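Local coordinates for protein isocitrate dehydrogenase [NAD] subunit 2 (Saccharomyces cerevisiae, PDB 3BLX) that catalyses, with its partner subunit in an allosteric octamer, the NAD-dependent oxidative decarboxylation of isocitrate to 2-oxoglutarate in the mitochondrial citric acid cycle, at residues B[111-116]-B[268-273]; B[134-139]-B[166-171]; B[28-33]-B[281-286]. All coordinates share one frame; numbering follows the deposited sequence.

Interaction 1 of 3, residues B[111-116]-B[268-273]; sequences ANVRPA and ANIGHK
Ala268 O accepts a hydrogen bond from the neighbouring strand, Val113 N donating to Ala268 O at 2.7 Å. The CA of Asn112 adds a C-H...O contact to Ala268 O at 3.2 Å. Three further backbone bonds join segments 111-116 and 268-273: Ala268 N to Val113 O, Ile270 N to Ala111 O, and a third running the other way within the last pair. In that third bond Ala111 N donates to Ile270 O at 3.2 Å. The two hydrogen-bonded pairs, Ala111 with Ile270 and Val113 with Ala268, enclose the non-hydrogen-bonded pair of Asn112 and Asn269, which establishes an antiparallel register.

The two asparagines lie side by side on one face of the sheet and point the same way. Asn112 has CG opposite its backbone N (chi1 -176°), whereas Asn269 has CG opposite its carbonyl carbon (chi1 -74°), and these different torsions bring the amides together. Asn112 ND2 donates to Asn269 OD1 at 3.0 Å from well above the carbonyl plane, rather than along a lone pair. This bond links the side chains near the substrate-binding arginines Arg135 and Arg104, roles inferred by similarity.

The other face is apolar. Val113 CB rests 3.9 Å from Ala268 CB, and Val113 CG2 meets the end of Ile270 at CD1, 4.0 Å away. Helix 162-178, through Val168 and Tyr171, and helix 296-309, through Met304, cover this side.

Farther along strand 109-117, Arg114, also a probable substrate ligand, forms a salt bridge with Asp252 of the probable metal site. A buried antiparallel strand pair with a polar face toward the probable substrate site and an apolar face under helices belongs here to the central mixed sheet of the isocitrate/isopropylmalate dehydrogenase fold.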
ATOM      1  N   ALA B 111      44.998 -11.033  17.303  1.00 36.53           N
ATOM      2  CA  ALA B 111      45.346 -11.965  16.226  1.00 31.70           C
ATOM      3  C   ALA B 111      44.720 -13.318  16.444  1.00 34.73           C
ATOM      4  O   ALA B 111      44.699 -13.826  17.559  1.00 46.49           O
ATOM      5  CB  ALA B 111      46.839 -12.107  16.109  1.00 30.18           C
ATOM      6  N   ASN B 112      44.218 -13.899  15.366  1.00 27.51           N
ATOM      7  CA  ASN B 112      43.646 -15.236  15.386  1.00 30.66           C
ATOM      8  C   ASN B 112      44.520 -16.134  14.514  1.00 28.86           C
ATOM      9  O   ASN B 112      44.660 -15.876  13.335  1.00 26.66           O
ATOM     10  CB  ASN B 112      42.202 -15.200  14.855  1.00 42.09           C
ATOM     11  CG  ASN B 112      41.496 -16.551  14.931  1.00 45.76           C
ATOM     12  OD1 ASN B 112      41.173 -17.162  13.910  1.00 45.48           O
ATOM     13  ND2 ASN B 112      41.252 -17.018  16.141  1.00 54.68           N
ATOM     14  N   VAL B 113      45.122 -17.168  15.103  1.00 35.56           N
ATOM     15  CA  VAL B 113      45.979 -18.088  14.362  1.00 31.54           C
ATOM     16  C   VAL B 113      45.232 -19.362  14.022  1.00 30.54           C
ATOM     17  O   VAL B 113      44.740 -20.028  14.907  1.00 34.85           O
ATOM     18  CB  VAL B 113      47.204 -18.431  15.167  1.00 34.45           C
ATOM     19  CG1 VAL B 113      48.112 -19.346  14.372  1.00 35.89           C
ATOM     20  CG2 VAL B 113      47.903 -17.141  15.565  1.00 37.10           C
ATOM     21  N   ARG B 114      45.125 -19.677  12.737  1.00 33.29           N
ATOM     22  CA  ARG B 114      44.339 -20.820  12.270  1.00 29.79           C
ATOM     23  C   ARG B 114      45.141 -21.734  11.364  1.00 38.46           C
ATOM     24  O   ARG B 114      45.215 -21.481  10.155  1.00 40.87           O
ATOM     25  CB  ARG B 114      43.132 -20.340  11.467  1.00 45.26           C
ATOM     26  CG  ARG B 114      41.913 -20.009  12.275  1.00 36.63           C
ATOM     27  CD  ARG B 114      41.071 -21.227  12.487  1.00 34.22           C
ATOM     28  NE  ARG B 114      39.663 -20.925  12.260  1.00 43.59           N
ATOM     29  CZ  ARG B 114      38.895 -21.538  11.366  1.00 25.46           C
ATOM     30  NH1 ARG B 114      39.369 -22.508  10.616  1.00 28.88           N
ATOM     31  NH2 ARG B 114      37.637 -21.185  11.233  1.00 49.54           N
ATOM     32  N   PRO B 115      45.729 -22.809  11.937  1.00 49.56           N
ATOM     33  CA  PRO B 115      46.434 -23.876  11.213  1.00 40.55           C
ATOM     34  C   PRO B 115      45.452 -24.797  10.524  1.00 31.55           C
ATOM     35  O   PRO B 115      44.428 -25.083  11.107  1.00 44.91           O
ATOM     36  CB  PRO B 115      47.105 -24.664  12.333  1.00 24.46           C
ATOM     37  CG  PRO B 115      47.106 -23.763  13.501  1.00 43.94           C
ATOM     38  CD  PRO B 115      45.852 -22.992  13.390  1.00 39.70           C
ATOM     39  N   ALA B 116      45.734 -25.235   9.306  1.00 31.75           N
ATOM     40  CA  ALA B 116      44.970 -26.333   8.724  1.00 43.79           C
ATOM     41  C   ALA B 116      45.901 -27.407   8.154  1.00 40.36           C
ATOM     42  O   ALA B 116      46.422 -27.232   7.067  1.00 34.62           O
ATOM     43  CB  ALA B 116      44.024 -25.823   7.659  1.00 28.22           C
ATOM     44  N   ALA B 268      44.037 -20.137  17.811  1.00 40.16           N
ATOM     45  CA  ALA B 268      44.644 -19.395  18.877  1.00 35.62           C
ATOM     46  C   ALA B 268      44.212 -17.943  18.753  1.00 51.59           C
ATOM     47  O   ALA B 268      44.124 -17.397  17.653  1.00 44.49           O
ATOM     48  CB  ALA B 268      46.121 -19.513  18.795  1.00 25.22           C
ATOM     49  N   ASN B 269      43.927 -17.324  19.886  1.00 46.15           N
ATOM     50  CA  ASN B 269      43.593 -15.921  19.918  1.00 32.89           C
ATOM     51  C   ASN B 269      44.607 -15.183  20.739  1.00 30.01           C
ATOM     52  O   ASN B 269      44.602 -15.281  21.943  1.00 44.12           O
ATOM     53  CB  ASN B 269      42.195 -15.753  20.481  1.00 44.57           C
ATOM     54  CG  ASN B 269      41.138 -16.164  19.493  1.00 38.91           C
ATOM     55  OD1 ASN B 269      40.801 -15.407  18.598  1.00 47.52           O
ATOM     56  ND2 ASN B 269      40.633 -17.376  19.628  1.00 37.81           N
ATOM     57  N   ILE B 270      45.498 -14.461  20.078  1.00 36.47           N
ATOM     58  CA  ILE B 270      46.654 -13.910  20.763  1.00 40.20           C
ATOM     59  C   ILE B 270      46.432 -12.457  21.131  1.00 45.94           C
ATOM     60  O   ILE B 270      46.045 -11.661  20.279  1.00 50.75           O
ATOM     61  CB  ILE B 270      47.948 -14.055  19.919  1.00 46.97           C
ATOM     62  CG1 ILE B 270      48.508 -15.476  20.043  1.00 40.70           C
ATOM     63  CG2 ILE B 270      49.001 -13.086  20.377  1.00 41.10           C
ATOM     64  CD1 ILE B 270      47.615 -16.543  19.468  1.00 35.28           C
ATOM     65  N   GLY B 271      46.648 -12.127  22.406  1.00 36.10           N
ATOM     66  CA  GLY B 271      46.672 -10.748  22.853  1.00 44.78           C
ATOM     67  C   GLY B 271      48.045 -10.309  23.330  1.00 46.11           C
ATOM     68  O   GLY B 271      48.967 -11.107  23.379  1.00 55.23           O
ATOM     69  N   HIS B 272      48.171  -9.039  23.701  1.00 66.74           N
ATOM     70  CA  HIS B 272      49.453  -8.495  24.139  1.00 78.31           C
ATOM     71  C   HIS B 272      50.022  -9.268  25.328  1.00 92.43           C
ATOM     72  O   HIS B 272      51.241  -9.490  25.414  1.00 88.40           O
ATOM     73  CB  HIS B 272      49.339  -6.997  24.458  1.00 78.47           C
ATOM     74  CG  HIS B 272      49.458  -6.105  23.253  1.00111.88           C
ATOM     75  ND1 HIS B 272      50.653  -5.894  22.595  1.00 99.13           N
ATOM     76  CD2 HIS B 272      48.532  -5.360  22.596  1.00 96.64           C
ATOM     77  CE1 HIS B 272      50.457  -5.061  21.587  1.00 96.48           C
ATOM     78  NE2 HIS B 272      49.179  -4.720  21.567  1.00103.67           N
ATOM     79  N   LYS B 273      49.146  -9.694  26.234  1.00 78.58           N
ATOM     80  CA  LYS B 273      49.583 -10.510  27.361  1.00 74.94           C
ATOM     81  C   LYS B 273      48.790 -11.815  27.482  1.00 68.38           C
ATOM     82  O   LYS B 273      49.375 -12.888  27.643  1.00 71.86           O
ATOM     83  CB  LYS B 273      49.536  -9.704  28.662  1.00 80.50           C
ATOM     84  CG  LYS B 273      48.265  -8.895  28.849  1.00101.85           C
ATOM     85  CD  LYS B 273      48.144  -8.368  30.279  1.00117.74           C
ATOM     86  CE  LYS B 273      46.759  -7.781  30.541  1.00114.44           C
ATOM     87  NZ  LYS B 273      46.541  -7.506  31.987  1.00 92.76           N
TER

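Interaction 2 of 3, residues B[134-139]-B[166-171]; sequences IRENTE and ERVIRY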
ATOM      1  N   ILE B 134      47.019 -16.160   9.621  1.00 20.01           N
ATOM      2  CA  ILE B 134      46.833 -15.247  10.733  1.00 22.89           C
ATOM      3  C   ILE B 134      45.879 -14.133  10.270  1.00 33.40           C
ATOM      4  O   ILE B 134      46.102 -13.488   9.257  1.00 36.28           O
ATOM      5  CB  ILE B 134      48.159 -14.633  11.223  1.00 26.42           C
ATOM      6  CG1 ILE B 134      48.961 -15.637  12.045  1.00 37.31           C
ATOM      7  CG2 ILE B 134      47.897 -13.483  12.141  1.00 34.88           C
ATOM      8  CD1 ILE B 134      49.643 -16.656  11.250  1.00 37.67           C
ATOM      9  N   ARG B 135      44.794 -13.913  10.996  1.00 35.71           N
ATOM     10  CA  ARG B 135      43.862 -12.879  10.605  1.00 31.64           C
ATOM     11  C   ARG B 135      43.670 -11.843  11.712  1.00 31.02           C
ATOM     12  O   ARG B 135      43.757 -12.173  12.884  1.00 23.60           O
ATOM     13  CB  ARG B 135      42.547 -13.503  10.162  1.00 28.65           C
ATOM     14  CG  ARG B 135      41.527 -13.629  11.242  1.00 38.57           C
ATOM     15  CD  ARG B 135      40.132 -13.242  10.687  1.00 54.75           C
ATOM     16  NE  ARG B 135      39.037 -13.592  11.594  1.00 56.56           N
ATOM     17  CZ  ARG B 135      38.681 -14.841  11.902  1.00 74.00           C
ATOM     18  NH1 ARG B 135      39.320 -15.888  11.380  1.00 54.87           N
ATOM     19  NH2 ARG B 135      37.682 -15.055  12.744  1.00 89.91           N
ATOM     20  N   GLU B 136      43.441 -10.582  11.327  1.00 32.00           N
ATOM     21  CA  GLU B 136      43.167  -9.512  12.289  1.00 36.38           C
ATOM     22  C   GLU B 136      41.777  -9.711  12.948  1.00 41.38           C
ATOM     23  O   GLU B 136      40.843 -10.176  12.306  1.00 20.83           O
ATOM     24  CB  GLU B 136      43.250  -8.167  11.564  1.00 42.99           C
ATOM     25  CG  GLU B 136      43.812  -7.011  12.390  1.00 49.81           C
ATOM     26  CD  GLU B 136      42.820  -6.430  13.390  1.00 66.51           C
ATOM     27  OE1 GLU B 136      41.596  -6.564  13.175  1.00 57.49           O
ATOM     28  OE2 GLU B 136      43.267  -5.832  14.393  1.00 63.07           O
ATOM     29  N   ASN B 137      41.646  -9.388  14.229  1.00 41.97           N
ATOM     30  CA  ASN B 137      40.391  -9.624  14.946  1.00 51.62           C
ATOM     31  C   ASN B 137      39.680  -8.382  15.513  1.00 57.91           C
ATOM     32  O   ASN B 137      38.500  -8.440  15.863  1.00 60.12           O
ATOM     33  CB  ASN B 137      40.618 -10.618  16.082  1.00 56.00           C
ATOM     34  CG  ASN B 137      40.039 -11.983  15.792  1.00 66.97           C
ATOM     35  OD1 ASN B 137      39.331 -12.189  14.801  1.00 51.08           O
ATOM     36  ND2 ASN B 137      40.332 -12.930  16.671  1.00 73.41           N
ATOM     37  N   THR B 138      40.415  -7.278  15.604  1.00 49.78           N
ATOM     38  CA  THR B 138      39.953  -6.034  16.200  1.00 49.54           C
ATOM     39  C   THR B 138      38.888  -5.314  15.362  1.00 59.37           C
ATOM     40  O   THR B 138      37.725  -5.188  15.748  1.00 47.68           O
ATOM     41  CB  THR B 138      41.148  -5.064  16.390  1.00 50.99           C
ATOM     42  OG1 THR B 138      41.961  -5.510  17.483  1.00 63.03           O
ATOM     43  CG2 THR B 138      40.688  -3.624  16.657  1.00 65.58           C
ATOM     44  N   GLU B 139      39.303  -4.824  14.207  1.00 60.32           N
ATOM     45  CA  GLU B 139      38.469  -3.938  13.420  1.00 49.54           C
ATOM     46  C   GLU B 139      37.761  -4.673  12.283  1.00 45.82           C
ATOM     47  O   GLU B 139      37.407  -5.832  12.416  1.00 62.87           O
ATOM     48  CB  GLU B 139      39.326  -2.802  12.871  1.00 44.78           C
ATOM     49  CG  GLU B 139      40.476  -3.287  12.053  1.00 38.03           C
ATOM     50  CD  GLU B 139      41.645  -2.333  12.071  1.00 61.35           C
ATOM     51  OE1 GLU B 139      41.599  -1.368  12.852  1.00 37.59           O
ATOM     52  OE2 GLU B 139      42.615  -2.562  11.310  1.00 67.22           O
ATOM     53  N   GLU B 166      49.726  -3.062  11.803  1.00 44.05           N
ATOM     54  CA  GLU B 166      51.123  -3.214  12.186  1.00 48.04           C
ATOM     55  C   GLU B 166      51.117  -3.859  13.533  1.00 54.99           C
ATOM     56  O   GLU B 166      51.371  -3.211  14.544  1.00 84.46           O
ATOM     57  CB  GLU B 166      51.795  -1.842  12.277  1.00 59.01           C
ATOM     58  CG  GLU B 166      53.179  -1.815  12.929  1.00 80.40           C
ATOM     59  CD  GLU B 166      53.598  -0.410  13.407  1.00118.45           C
ATOM     60  OE1 GLU B 166      52.975   0.603  12.980  1.00 94.37           O
ATOM     61  OE2 GLU B 166      54.562  -0.330  14.213  1.00101.71           O
ATOM     62  N   ARG B 167      50.800  -5.137  13.562  1.00 39.50           N
ATOM     63  CA  ARG B 167      50.551  -5.794  14.827  1.00 41.05           C
ATOM     64  C   ARG B 167      50.116  -7.207  14.589  1.00 45.91           C
ATOM     65  O   ARG B 167      50.678  -8.115  15.188  1.00 55.76           O
ATOM     66  CB  ARG B 167      49.500  -5.067  15.634  1.00 26.25           C
ATOM     67  CG  ARG B 167      49.490  -5.491  17.087  1.00 43.19           C
ATOM     68  CD  ARG B 167      49.003  -4.398  18.018  1.00 49.99           C
ATOM     69  NE  ARG B 167      47.578  -4.173  17.838  1.00 68.53           N
ATOM     70  CZ  ARG B 167      46.962  -3.042  18.148  1.00 81.20           C
ATOM     71  NH1 ARG B 167      47.662  -2.034  18.661  1.00 64.40           N
ATOM     72  NH2 ARG B 167      45.650  -2.921  17.942  1.00 57.70           N
ATOM     73  N   VAL B 168      49.111  -7.407  13.736  1.00 28.08           N
ATOM     74  CA  VAL B 168      48.926  -8.727  13.128  1.00 36.12           C
ATOM     75  C   VAL B 168      50.042  -9.004  12.159  1.00 31.14           C
ATOM     76  O   VAL B 168      50.376 -10.150  11.945  1.00 36.91           O
ATOM     77  CB  VAL B 168      47.638  -8.909  12.272  1.00 34.11           C
ATOM     78  CG1 VAL B 168      46.596  -9.676  13.019  1.00 40.10           C
ATOM     79  CG2 VAL B 168      47.138  -7.599  11.710  1.00 35.32           C
ATOM     80  N   ILE B 169      50.583  -7.962  11.535  1.00 24.54           N
ATOM     81  CA  ILE B 169      51.624  -8.177  10.558  1.00 38.78           C
ATOM     82  C   ILE B 169      52.955  -8.459  11.266  1.00 41.52           C
ATOM     83  O   ILE B 169      53.661  -9.396  10.897  1.00 38.40           O
ATOM     84  CB  ILE B 169      51.689  -7.050   9.533  1.00 36.07           C
ATOM     85  CG1 ILE B 169      50.402  -7.059   8.708  1.00 28.99           C
ATOM     86  CG2 ILE B 169      52.875  -7.225   8.619  1.00 26.68           C
ATOM     87  CD1 ILE B 169      50.294  -5.936   7.725  1.00 28.83           C
ATOM     88  N   ARG B 170      53.281  -7.699  12.306  1.00 45.92           N
ATOM     89  CA  ARG B 170      54.445  -8.055  13.140  1.00 52.31           C
ATOM     90  C   ARG B 170      54.327  -9.494  13.597  1.00 45.25           C
ATOM     91  O   ARG B 170      55.239 -10.285  13.405  1.00 46.31           O
ATOM     92  CB  ARG B 170      54.607  -7.161  14.381  1.00 41.76           C
ATOM     93  CG  ARG B 170      55.319  -5.870  14.121  1.00 49.83           C
ATOM     94  CD  ARG B 170      56.058  -5.396  15.340  1.00 51.89           C
ATOM     95  NE  ARG B 170      57.283  -4.735  14.914  1.00 73.05           N
ATOM     96  CZ  ARG B 170      57.340  -3.458  14.580  1.00 69.02           C
ATOM     97  NH1 ARG B 170      56.242  -2.709  14.653  1.00 85.64           N
ATOM     98  NH2 ARG B 170      58.483  -2.927  14.186  1.00 71.00           N
ATOM     99  N   TYR B 171      53.191  -9.827  14.194  1.00 36.08           N
ATOM    100  CA  TYR B 171      52.995 -11.151  14.736  1.00 36.13           C
ATOM    101  C   TYR B 171      53.145 -12.195  13.665  1.00 30.65           C
ATOM    102  O   TYR B 171      53.634 -13.275  13.940  1.00 31.20           O
ATOM    103  CB  TYR B 171      51.633 -11.291  15.415  1.00 39.78           C
ATOM    104  CG  TYR B 171      51.482 -12.609  16.127  1.00 39.11           C
ATOM    105  CD1 TYR B 171      51.879 -12.756  17.450  1.00 42.75           C
ATOM    106  CD2 TYR B 171      50.970 -13.718  15.470  1.00 37.93           C
ATOM    107  CE1 TYR B 171      51.760 -13.962  18.102  1.00 29.25           C
ATOM    108  CE2 TYR B 171      50.857 -14.940  16.112  1.00 37.76           C
ATOM    109  CZ  TYR B 171      51.255 -15.049  17.427  1.00 44.81           C
ATOM    110  OH  TYR B 171      51.143 -16.258  18.071  1.00 54.58           O
TER
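Val168 presents both methyl groups to strand 130-136, and they reach different parts of it. Val168 CG2 lies 3.4 Å from Glu136 CG, where the two side chains cross at about a right angle; Val168 CG1 sits against the backbone, 3.5 Å from Glu136 CA, and also meets Ile134 CG2 at 4.1 Å. One turn farther on, the Tyr171 ring receives Ile134 at its edge, CD2 being 4.4 Å from Ile134 CG1. No hydrogen bond crosses between the segments, so the contact rests on this apolar packing.

Behind this first shell, chi1 of Glu136 (-145°) puts CG against Val168, and the bend at chi2 (-77°) turns the carboxylate back toward the following loop. Glu136 OE1 accepts a bond from Glu139 N at 3.1 Å on its syn side, and a weak one from Thr138 N. Having neither CG nor carboxylate, an alanine here is likely to open a gap beside Val168 CG2 and leave the loop at Thr138 and Glu139 without its acceptor. Glu136 O is bonded to Asn244 ND2.

Arg135 points away from the helix, its NH2 hydrogen-bonded to the hydroxyl of Tyr142, a residue probably critical for catalysis. The segment axes are nearly antiparallel (169°) and 8.4 Å apart: an alpha/beta layer in which helix 162-178 backs the sheet while the opposite face of the strand serves the probable substrate site.

Interaction 3 of 3, residues B[28-33]-B[281-286]; sequences EGDGIG and HGSAPD
Ile32 N donates to Ser283 O at 3.1 Å and nearly straight (167°), the one hydrogen bond between the two segments. The donor sits in a type II' beta turn from Asp30 to Gly33, closed by Gly33 N to Asp30 O at 2.8 Å. Gly31 takes the first inner position with phi 64°, a conformation that favours glycine; a CB there would probably crowd Ser283 O. Gly31 CA and Pro285 CA are 4.5 Å apart, the nearest CA pair across the contact.

Among the side chains, Ile32 contributes the largest share. With chi1 at 59°, CG1 lies between the backbone N and carbonyl carbon and rests beside Ser283 O, the same oxygen its own amide uses. Ile32 CG2 reaches Ala284 O at 3.5 Å, and Ile32 CD1 extends to within 4.2 Å of His281 CE1. The imidazole is held by its own segment: His281 ND1 donates to Gly282 O at 3.2 Å, on a lone pair and in the ring plane, which fixes the ring's rotation.

Asp30 OD2 stands 4.0 Å from Ser283 OG; OD2 instead accepts a hydrogen bond from Ala89 N. Helix 33-45 starts at the turn's last residue. The loops here carry GDGIG and HGSAPD, sequence motifs of the isocitrate/isopropylmalate dehydrogenases, and in relatives the second loop lines the adenosine end of the dinucleotide pocket, as it probably does here.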
ATOM      1  N   GLU B  28      35.377 -24.916  30.397  1.00 71.75           N
ATOM      2  CA  GLU B  28      35.059 -26.167  29.746  1.00 71.18           C
ATOM      3  C   GLU B  28      33.933 -26.006  28.745  1.00 63.21           C
ATOM      4  O   GLU B  28      33.749 -26.851  27.876  1.00 61.40           O
ATOM      5  CB  GLU B  28      34.709 -27.229  30.792  1.00 84.08           C
ATOM      6  CG  GLU B  28      35.751 -27.322  31.901  1.00 96.78           C
ATOM      7  CD  GLU B  28      35.665 -28.605  32.706  1.00115.34           C
ATOM      8  OE1 GLU B  28      34.704 -29.383  32.497  1.00110.27           O
ATOM      9  OE2 GLU B  28      36.564 -28.826  33.550  1.00106.68           O
ATOM     10  N   GLY B  29      33.185 -24.917  28.858  1.00 53.16           N
ATOM     11  CA  GLY B  29      32.062 -24.697  27.969  1.00 78.10           C
ATOM     12  C   GLY B  29      30.964 -25.729  28.163  1.00 82.06           C
ATOM     13  O   GLY B  29      30.863 -26.360  29.221  1.00 71.43           O
ATOM     14  N   ASP B  30      30.140 -25.913  27.138  1.00 74.54           N
ATOM     15  CA  ASP B  30      28.967 -26.773  27.260  1.00 79.09           C
ATOM     16  C   ASP B  30      28.772 -27.696  26.063  1.00 73.90           C
ATOM     17  O   ASP B  30      29.620 -27.762  25.167  1.00 71.89           O
ATOM     18  CB  ASP B  30      27.710 -25.934  27.519  1.00 90.43           C
ATOM     19  CG  ASP B  30      27.687 -24.642  26.714  1.00106.77           C
ATOM     20  OD1 ASP B  30      27.988 -23.571  27.293  1.00 88.53           O
ATOM     21  OD2 ASP B  30      27.376 -24.701  25.503  1.00117.51           O
ATOM     22  N   GLY B  31      27.642 -28.397  26.051  1.00 73.76           N
ATOM     23  CA  GLY B  31      27.409 -29.417  25.049  1.00 77.38           C
ATOM     24  C   GLY B  31      28.446 -30.500  25.252  1.00 77.12           C
ATOM     25  O   GLY B  31      28.570 -31.045  26.354  1.00 57.65           O
ATOM     26  N   ILE B  32      29.213 -30.794  24.207  1.00 74.57           N
ATOM     27  CA  ILE B  32      30.264 -31.791  24.313  1.00 52.74           C
ATOM     28  C   ILE B  32      31.467 -31.229  25.044  1.00 50.38           C
ATOM     29  O   ILE B  32      32.477 -31.898  25.184  1.00 62.30           O
ATOM     30  CB  ILE B  32      30.699 -32.299  22.942  1.00 63.70           C
ATOM     31  CG1 ILE B  32      31.205 -31.141  22.084  1.00 66.48           C
ATOM     32  CG2 ILE B  32      29.552 -33.019  22.253  1.00 60.67           C
ATOM     33  CD1 ILE B  32      31.759 -31.578  20.758  1.00 68.94           C
ATOM     34  N   GLY B  33      31.349 -29.997  25.520  1.00 56.37           N
ATOM     35  CA  GLY B  33      32.438 -29.326  26.207  1.00 51.45           C
ATOM     36  C   GLY B  33      33.017 -30.132  27.351  1.00 64.06           C
ATOM     37  O   GLY B  33      34.192 -30.480  27.329  1.00 66.27           O
ATOM     38  N   HIS B 281      34.873 -25.762  16.391  1.00 47.96           N
ATOM     39  CA  HIS B 281      33.612 -26.442  16.100  1.00 47.18           C
ATOM     40  C   HIS B 281      32.576 -26.061  17.128  1.00 46.77           C
ATOM     41  O   HIS B 281      32.894 -25.377  18.100  1.00 46.16           O
ATOM     42  CB  HIS B 281      33.785 -27.955  16.103  1.00 56.22           C
ATOM     43  CG  HIS B 281      34.481 -28.479  17.319  1.00 56.47           C
ATOM     44  ND1 HIS B 281      33.898 -28.481  18.565  1.00 48.60           N
ATOM     45  CD2 HIS B 281      35.714 -29.012  17.482  1.00 57.29           C
ATOM     46  CE1 HIS B 281      34.743 -28.990  19.444  1.00 59.69           C
ATOM     47  NE2 HIS B 281      35.852 -29.322  18.814  1.00 51.30           N
ATOM     48  N   GLY B 282      31.347 -26.534  16.931  1.00 37.26           N
ATOM     49  CA  GLY B 282      30.226 -26.175  17.787  1.00 45.21           C
ATOM     50  C   GLY B 282      30.072 -26.910  19.108  1.00 65.58           C
ATOM     51  O   GLY B 282      30.911 -27.706  19.509  1.00 54.27           O
ATOM     52  N   SER B 283      28.984 -26.624  19.809  1.00 82.75           N
ATOM     53  CA  SER B 283      28.688 -27.311  21.057  1.00 67.58           C
ATOM     54  C   SER B 283      28.180 -28.698  20.717  1.00 71.80           C
ATOM     55  O   SER B 283      28.406 -29.652  21.458  1.00 63.20           O
ATOM     56  CB  SER B 283      27.599 -26.558  21.820  1.00 76.40           C
ATOM     57  OG  SER B 283      27.642 -25.174  21.529  1.00 92.20           O
ATOM     58  N   ALA B 284      27.481 -28.795  19.590  1.00 75.20           N
ATOM     59  CA  ALA B 284      26.856 -30.044  19.163  1.00 93.66           C
ATOM     60  C   ALA B 284      26.157 -30.764  20.317  1.00 87.80           C
ATOM     61  O   ALA B 284      26.613 -31.816  20.765  1.00 62.54           O
ATOM     62  CB  ALA B 284      27.878 -30.949  18.524  1.00 73.52           C
ATOM     63  N   PRO B 285      25.036 -30.193  20.791  1.00 93.44           N
ATOM     64  CA  PRO B 285      24.334 -30.674  21.988  1.00 94.66           C
ATOM     65  C   PRO B 285      23.671 -32.038  21.770  1.00 87.62           C
ATOM     66  O   PRO B 285      23.591 -32.863  22.674  1.00 59.85           O
ATOM     67  CB  PRO B 285      23.270 -29.591  22.224  1.00 83.82           C
ATOM     68  CG  PRO B 285      23.684 -28.424  21.382  1.00 85.71           C
ATOM     69  CD  PRO B 285      24.372 -29.016  20.206  1.00 86.95           C
ATOM     70  N   ASP B 286      23.208 -32.271  20.555  1.00 80.40           N
ATOM     71  CA  ASP B 286      22.479 -33.479  20.235  1.00 82.73           C
ATOM     72  C   ASP B 286      23.379 -34.727  20.241  1.00 94.09           C
ATOM     73  O   ASP B 286      22.909 -35.836  19.981  1.00100.35           O
ATOM     74  CB  ASP B 286      21.772 -33.278  18.892  1.00 98.80           C
ATOM     75  CG  ASP B 286      22.365 -32.108  18.076  1.00118.79           C
ATOM     76  OD1 ASP B 286      23.616 -32.024  17.929  1.00 97.20           O
ATOM     77  OD2 ASP B 286      21.569 -31.275  17.571  1.00 98.52           O
TER

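How the interactions relate
From the N terminus, the chain passes first through the turn 28-33, whose partner 281-286 comes about 250 residues later; interaction 3 therefore closes the widest loop. Within it, strand 109-117 waits for 268-273 to close interaction 1, and inside that loop 134-139 meets 166-171 after the excursion 140-161, so the three contacts nest without crossing. Interactions 1 and 2 touch: strands 109-117 and 130-136 are sheet neighbours, and a probable hydrogen bond joins Asn112 O to Arg135 N at 3.1 Å. Interaction 3 stands apart, its centre about 21 Å from that of interaction 1, and joins loops rather than the sheet and its covering helix.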